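PDB 5I1V: CrmK from Actinoalloteichus sp. WH1-2216-6, which is a flavoenzyme oxidase with covalently bound FAD, involved in recycling shunt products during caerulomycin biosynthesis. Local coordinates for residues 29-40 with 73-84. Sequence-based numbering, arbitrary orientation.
Sequences AQPEYFRLPYST and PDVDVIVDLSSM
Y33 holds CG between its backbone N and carbonyl carbon (chi1 57°), and this turns a face of its ring to V77. V77 CG2 sits over that face in a CH-pi contact, 4.1 Å from the ring centroid. These residues begin two neighbouring parallel strands, 33-36 and 77-80, in the four-stranded mixed sheet of the FAD-binding domain. The chain leaves 33-36 through helix 40-52 to strand 57-60, a beta-alpha-beta crossover, and 77-80 lies between its two strands. R35 grips 77-80 twice. Its N donates to I78 O at 2.9 Å. Its O accepts from D80 N at 2.8 Å. On the sheet face away from Y33, I78 lies beside F34, with CB 3.8 Å from F34 CD2. P31 CG covers one face of the F34 ring.

With chi1 at -178°, D80 swings CG opposite its own N, and OD1 reaches S82. OD1 accepts from S82 N, which makes an Asx turn, and also from S82 OG, while OD2 pairs with R60. L36 CD2 packs on D80 CB at 3.4 Å. With an alanine here, R60 is likely to lose its carboxylate mate and the S82 hydroxyl would probably be free to turn. Next along the chain, L81 touches the FAD and packs P37 CG with CD2, at 3.8 Å. Beside them one water donates to P37 O and D80 O and accepts from S83 N, with 2.9 Å between that N and the water oxygen.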
# COMPACT_ATOMS: atom_id res chain seq x y z
N ALA A 29 1.32 -16.80 -15.21
CA ALA A 29 0.77 -18.16 -15.14
C ALA A 29 -0.24 -18.47 -16.24
O ALA A 29 -0.96 -17.58 -16.71
CB ALA A 29 0.11 -18.34 -13.79
N GLN A 30 -0.38 -19.74 -16.59
CA GLN A 30 -1.45 -20.14 -17.49
C GLN A 30 -2.12 -21.45 -17.10
O GLN A 30 -2.09 -22.43 -17.85
CB GLN A 30 -0.99 -20.13 -18.97
CG GLN A 30 0.36 -20.68 -19.18
CD GLN A 30 0.83 -20.46 -20.62
OE1 GLN A 30 -0.00 -20.38 -21.56
NE2 GLN A 30 2.15 -20.35 -20.80
N PRO A 31 -2.74 -21.48 -15.92
CA PRO A 31 -3.43 -22.72 -15.56
C PRO A 31 -4.73 -22.96 -16.33
O PRO A 31 -5.30 -22.05 -16.95
CB PRO A 31 -3.71 -22.49 -14.06
CG PRO A 31 -4.02 -21.05 -14.04
CD PRO A 31 -2.93 -20.47 -14.88
N GLU A 32 -5.21 -24.19 -16.27
CA GLU A 32 -6.56 -24.53 -16.64
C GLU A 32 -7.57 -23.62 -15.96
O GLU A 32 -8.55 -23.15 -16.56
CB GLU A 32 -6.84 -25.96 -16.16
CG GLU A 32 -7.72 -26.76 -17.07
CD GLU A 32 -8.12 -28.09 -16.43
OE1 GLU A 32 -9.34 -28.34 -16.41
OE2 GLU A 32 -7.23 -28.83 -15.93
N TYR A 33 -7.36 -23.40 -14.65
CA TYR A 33 -8.16 -22.50 -13.92
C TYR A 33 -7.44 -22.05 -12.66
O TYR A 33 -6.52 -22.72 -12.17
CB TYR A 33 -9.55 -23.14 -13.58
CG TYR A 33 -9.53 -24.42 -12.83
CD1 TYR A 33 -9.55 -24.44 -11.46
CD2 TYR A 33 -9.49 -25.61 -13.50
CE1 TYR A 33 -9.57 -25.64 -10.76
CE2 TYR A 33 -9.46 -26.80 -12.83
CZ TYR A 33 -9.51 -26.82 -11.45
OH TYR A 33 -9.47 -28.03 -10.79
N PHE A 34 -7.85 -20.91 -12.15
CA PHE A 34 -7.57 -20.50 -10.77
C PHE A 34 -8.77 -20.91 -9.90
O PHE A 34 -9.97 -20.81 -10.32
CB PHE A 34 -7.38 -18.99 -10.68
CG PHE A 34 -6.22 -18.48 -11.48
CD1 PHE A 34 -6.39 -18.11 -12.80
CD2 PHE A 34 -4.97 -18.36 -10.91
CE1 PHE A 34 -5.34 -17.60 -13.53
CE2 PHE A 34 -3.92 -17.85 -11.64
CZ PHE A 34 -4.11 -17.50 -12.95
N ARG A 35 -8.49 -21.32 -8.67
CA ARG A 35 -9.56 -21.61 -7.75
C ARG A 35 -9.35 -20.66 -6.55
O ARG A 35 -8.24 -20.59 -6.06
CB ARG A 35 -9.49 -23.09 -7.34
CG ARG A 35 -10.49 -23.51 -6.26
CD ARG A 35 -11.92 -23.46 -6.69
NE ARG A 35 -12.18 -24.32 -7.86
CZ ARG A 35 -12.28 -25.64 -7.81
NH1 ARG A 35 -12.15 -26.30 -6.67
NH2 ARG A 35 -12.52 -26.30 -8.92
N LEU A 36 -10.37 -19.89 -6.14
CA LEU A 36 -10.29 -19.03 -4.95
C LEU A 36 -11.24 -19.57 -3.86
O LEU A 36 -12.43 -19.32 -3.94
CB LEU A 36 -10.71 -17.62 -5.31
CG LEU A 36 -9.92 -16.79 -6.35
CD1 LEU A 36 -9.33 -15.53 -5.72
CD2 LEU A 36 -8.84 -17.52 -7.07
N PRO A 37 -10.71 -20.36 -2.91
CA PRO A 37 -11.51 -20.92 -1.82
C PRO A 37 -11.71 -19.91 -0.68
O PRO A 37 -10.95 -18.95 -0.54
CB PRO A 37 -10.71 -22.13 -1.39
CG PRO A 37 -9.33 -21.80 -1.75
CD PRO A 37 -9.34 -20.83 -2.86
N TYR A 38 -12.74 -20.17 0.14
CA TYR A 38 -13.06 -19.30 1.25
C TYR A 38 -12.91 -20.04 2.60
O TYR A 38 -13.06 -19.41 3.63
CB TYR A 38 -14.54 -18.78 1.12
CG TYR A 38 -14.73 -17.89 -0.07
CD1 TYR A 38 -14.23 -16.59 -0.06
CD2 TYR A 38 -15.33 -18.36 -1.24
CE1 TYR A 38 -14.36 -15.77 -1.17
CE2 TYR A 38 -15.47 -17.55 -2.36
CZ TYR A 38 -14.97 -16.25 -2.32
OH TYR A 38 -15.07 -15.43 -3.42
N SER A 39 -12.62 -21.34 2.61
CA SER A 39 -12.54 -22.10 3.85
C SER A 39 -11.58 -23.25 3.63
O SER A 39 -11.32 -23.64 2.49
CB SER A 39 -13.92 -22.67 4.17
OG SER A 39 -14.30 -23.60 3.16
N THR A 40 -11.09 -23.79 4.73
CA THR A 40 -10.29 -25.00 4.70
C THR A 40 -10.96 -26.13 3.91
O THR A 40 -10.29 -26.81 3.16
CB THR A 40 -9.99 -25.46 6.13
OG1 THR A 40 -9.27 -24.41 6.78
CG2 THR A 40 -9.15 -26.71 6.08
N PRO A 73 4.59 -22.64 -16.55
CA PRO A 73 3.64 -22.99 -17.63
C PRO A 73 3.04 -24.38 -17.53
O PRO A 73 2.01 -24.65 -18.14
CB PRO A 73 4.47 -22.89 -18.93
CG PRO A 73 5.88 -22.65 -18.52
CD PRO A 73 5.92 -22.25 -17.08
N ASP A 74 3.67 -25.28 -16.80
CA ASP A 74 3.10 -26.61 -16.67
C ASP A 74 2.17 -26.76 -15.47
O ASP A 74 1.71 -27.86 -15.20
CB ASP A 74 4.19 -27.68 -16.61
CG ASP A 74 5.14 -27.46 -15.49
OD1 ASP A 74 5.35 -26.29 -15.08
OD2 ASP A 74 5.70 -28.45 -15.03
N VAL A 75 1.87 -25.67 -14.76
CA VAL A 75 0.93 -25.79 -13.66
C VAL A 75 -0.51 -25.73 -14.18
O VAL A 75 -0.87 -24.79 -14.90
CB VAL A 75 1.13 -24.71 -12.60
CG1 VAL A 75 0.02 -24.76 -11.54
CG2 VAL A 75 2.50 -24.88 -11.95
N ASP A 76 -1.34 -26.68 -13.75
CA ASP A 76 -2.67 -26.84 -14.26
C ASP A 76 -3.71 -26.10 -13.41
O ASP A 76 -4.74 -25.69 -13.93
CB ASP A 76 -3.06 -28.31 -14.31
CG ASP A 76 -2.15 -29.14 -15.17
OD1 ASP A 76 -1.79 -28.67 -16.29
OD2 ASP A 76 -1.78 -30.27 -14.72
N VAL A 77 -3.48 -26.02 -12.08
CA VAL A 77 -4.40 -25.40 -11.19
C VAL A 77 -3.63 -24.60 -10.20
O VAL A 77 -2.70 -25.10 -9.57
CB VAL A 77 -5.23 -26.44 -10.38
CG1 VAL A 77 -6.21 -25.75 -9.43
CG2 VAL A 77 -5.91 -27.40 -11.31
N ILE A 78 -4.01 -23.34 -10.06
CA ILE A 78 -3.47 -22.49 -9.01
C ILE A 78 -4.56 -22.15 -8.02
O ILE A 78 -5.62 -21.66 -8.40
CB ILE A 78 -2.87 -21.21 -9.61
CG1 ILE A 78 -1.68 -21.57 -10.45
CG2 ILE A 78 -2.52 -20.22 -8.50
CD1 ILE A 78 -1.10 -20.39 -11.21
N VAL A 79 -4.36 -22.52 -6.75
CA VAL A 79 -5.28 -22.20 -5.68
C VAL A 79 -4.83 -20.85 -5.09
O VAL A 79 -3.73 -20.77 -4.51
CB VAL A 79 -5.24 -23.28 -4.58
CG1 VAL A 79 -6.14 -22.89 -3.43
CG2 VAL A 79 -5.69 -24.63 -5.12
N ASP A 80 -5.66 -19.82 -5.22
CA ASP A 80 -5.27 -18.48 -4.80
C ASP A 80 -6.00 -18.24 -3.49
O ASP A 80 -7.21 -18.26 -3.45
CB ASP A 80 -5.64 -17.47 -5.84
CG ASP A 80 -5.23 -16.06 -5.48
OD1 ASP A 80 -5.46 -15.59 -4.36
OD2 ASP A 80 -4.67 -15.37 -6.38
N LEU A 81 -5.23 -18.03 -2.44
CA LEU A 81 -5.78 -17.87 -1.05
C LEU A 81 -6.06 -16.43 -0.63
O LEU A 81 -6.31 -16.17 0.54
CB LEU A 81 -4.81 -18.53 -0.09
CG LEU A 81 -4.66 -20.04 -0.24
CD1 LEU A 81 -3.85 -20.59 0.94
CD2 LEU A 81 -5.96 -20.80 -0.31
N SER A 82 -6.03 -15.49 -1.56
CA SER A 82 -6.20 -14.07 -1.20
C SER A 82 -7.54 -13.72 -0.57
O SER A 82 -7.62 -12.75 0.17
CB SER A 82 -5.91 -13.17 -2.43
OG SER A 82 -6.74 -13.53 -3.50
N SER A 83 -8.58 -14.53 -0.75
CA SER A 83 -9.84 -14.31 -0.06
C SER A 83 -9.91 -14.95 1.34
O SER A 83 -10.94 -14.86 1.97
CB SER A 83 -11.02 -14.81 -0.93
OG SER A 83 -11.03 -14.15 -2.22
N MET A 84 -8.86 -15.60 1.81
CA MET A 84 -8.79 -16.10 3.18
C MET A 84 -7.72 -15.27 3.91
O MET A 84 -6.56 -15.64 3.96
CB MET A 84 -8.38 -17.60 3.18
CG MET A 84 -9.43 -18.52 2.56
SD MET A 84 -9.00 -20.26 2.45
CE MET A 84 -8.66 -20.72 4.14
O HOH W 1 0.57 -22.11 -15.31
O HOH W 2 -9.02 -17.24 -1.63
O HOH W 3 -12.88 -16.63 3.81